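Local atomic coordinates of replication initiator A family protein (Staphylococcus aureus CA-347, PDB entry 4PT7), a protein that probably initiates replication of staphylococcal multiresistance plasmids by binding the plasmid origin through its helix-turn-helix type N-terminal domain and assembling there. Residues N48-K52 / N53-D57. Residues are numbered along the deposited sequence; the frame is centred on the assembly and turned at random.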
# COMPACT_ATOMS: atom_id res chain seq x y z
N ASN B 48 -6.21 -2.93 23.35
CA ASN B 48 -7.46 -2.73 24.07
C ASN B 48 -8.47 -3.79 23.65
O ASN B 48 -9.21 -4.33 24.47
CB ASN B 48 -8.03 -1.34 23.77
CG ASN B 48 -9.40 -1.13 24.37
OD1 ASN B 48 -10.29 -0.55 23.74
ND2 ASN B 48 -9.59 -1.60 25.61
N LEU B 49 -8.51 -4.06 22.35
CA LEU B 49 -9.42 -5.05 21.81
C LEU B 49 -8.98 -6.47 22.16
O LEU B 49 -9.83 -7.34 22.39
CB LEU B 49 -9.54 -4.90 20.29
CG LEU B 49 -10.15 -3.57 19.84
CD1 LEU B 49 -10.26 -3.54 18.32
CD2 LEU B 49 -11.52 -3.39 20.48
N SER B 50 -7.67 -6.72 22.22
CA SER B 50 -7.21 -8.06 22.58
C SER B 50 -7.75 -8.43 23.95
O SER B 50 -8.17 -9.56 24.18
CB SER B 50 -5.69 -8.15 22.60
OG SER B 50 -5.15 -8.07 21.30
N ILE B 51 -7.72 -7.47 24.87
CA ILE B 51 -8.21 -7.72 26.22
C ILE B 51 -9.68 -8.12 26.17
O ILE B 51 -10.08 -9.11 26.77
CB ILE B 51 -8.04 -6.47 27.11
CG1 ILE B 51 -6.55 -6.24 27.36
CG2 ILE B 51 -8.79 -6.65 28.43
CD1 ILE B 51 -6.24 -4.92 28.02
N LYS B 52 -10.49 -7.36 25.44
CA LYS B 52 -11.91 -7.66 25.31
C LYS B 52 -12.14 -9.03 24.67
O LYS B 52 -13.14 -9.69 24.97
CB LYS B 52 -12.60 -6.57 24.50
CG LYS B 52 -12.69 -5.24 25.22
CD LYS B 52 -13.34 -4.18 24.35
CE LYS B 52 -13.45 -2.86 25.09
NZ LYS B 52 -13.99 -1.78 24.21
N ASN B 53 -11.23 -9.45 23.81
CA ASN B 53 -11.35 -10.75 23.15
C ASN B 53 -10.75 -11.84 24.02
O ASN B 53 -10.62 -12.98 23.59
CB ASN B 53 -10.63 -10.75 21.80
CG ASN B 53 -11.22 -9.77 20.82
OD1 ASN B 53 -12.42 -9.49 20.85
ND2 ASN B 53 -10.39 -9.24 19.93
N SER B 54 -10.39 -11.48 25.25
CA SER B 54 -9.80 -12.42 26.20
C SER B 54 -8.49 -13.01 25.67
O SER B 54 -8.09 -14.10 26.09
CB SER B 54 -10.78 -13.55 26.52
OG SER B 54 -12.03 -13.03 26.95
N TRP B 55 -7.83 -12.31 24.76
CA TRP B 55 -6.57 -12.78 24.22
C TRP B 55 -5.44 -12.44 25.18
O TRP B 55 -4.55 -11.65 24.87
CB TRP B 55 -6.28 -12.16 22.85
CG TRP B 55 -7.24 -12.60 21.77
CD1 TRP B 55 -8.09 -13.66 21.81
CD2 TRP B 55 -7.41 -12.00 20.48
NE1 TRP B 55 -8.80 -13.76 20.64
CE2 TRP B 55 -8.40 -12.75 19.80
CE3 TRP B 55 -6.83 -10.90 19.83
CZ2 TRP B 55 -8.82 -12.44 18.50
CZ3 TRP B 55 -7.25 -10.58 18.54
CH2 TRP B 55 -8.24 -11.35 17.89
N VAL B 56 -5.49 -13.05 26.36
CA VAL B 56 -4.47 -12.83 27.38
C VAL B 56 -3.78 -14.14 27.71
O VAL B 56 -4.42 -15.16 27.95
CB VAL B 56 -5.08 -12.23 28.67
CG1 VAL B 56 -3.98 -11.98 29.70
CG2 VAL B 56 -5.82 -10.95 28.34
N ASP B 57 -2.46 -14.09 27.70
CA ASP B 57 -1.61 -15.23 27.97
C ASP B 57 -1.78 -15.73 29.40
O ASP B 57 -2.38 -15.04 30.24
CB ASP B 57 -0.16 -14.82 27.73
CG ASP B 57 0.72 -15.98 27.44
OD1 ASP B 57 0.20 -16.98 26.92
OD2 ASP B 57 1.93 -15.87 27.71
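Ser50 and Trp55 meet where helix 34-52 ends and the chain turns off sharply to one side. The hydroxyl of Ser50 comes up at the edge of the indole, near the ring plane, with OG 3.6 Å from Trp55 CE3. That hydroxyl has its hydrogen bond with the carbonyl oxygen of Tyr63; toward the indole it makes a van der Waals contact. One face of the same ring is taken by Asn53, whose CB sits 3.5 Å above the plane and over its centre. With chi1 at -63°, Asn53 CG turns anti to its own carbonyl carbon, which swings the amide back beside the helix end: ND2 lies 3.2 Å from Leu49 O, but at an angle too poor for a bond. The amide's OD1 instead accepts from the backbone N of Glu131 in the second subunit, which also packs on Trp55. Tyr66 meets the indole edge-to-face, and the tryptophan thus touches the helix end, the loop that follows and the second subunit.

Backbone bonds close the turn. Asn53 N still reaches Leu49 O in helical fashion, at 2.9 Å. Ser54 N then bonds to Ile51 O, approaching from well above the carbonyl plane, while Trp55 N closes on Ser50 O at 2.8 Å. Ser54, with phi at 60°, is the C-prime residue at which the chain leaves the helix direction, and Trp55 follows as the centre of an inverse gamma turn. The pair of bonds from Ser54 and Trp55 is the signature of a Schellman motif, here the C-terminal cap of helix 34-52 within the RepA N-terminus family region.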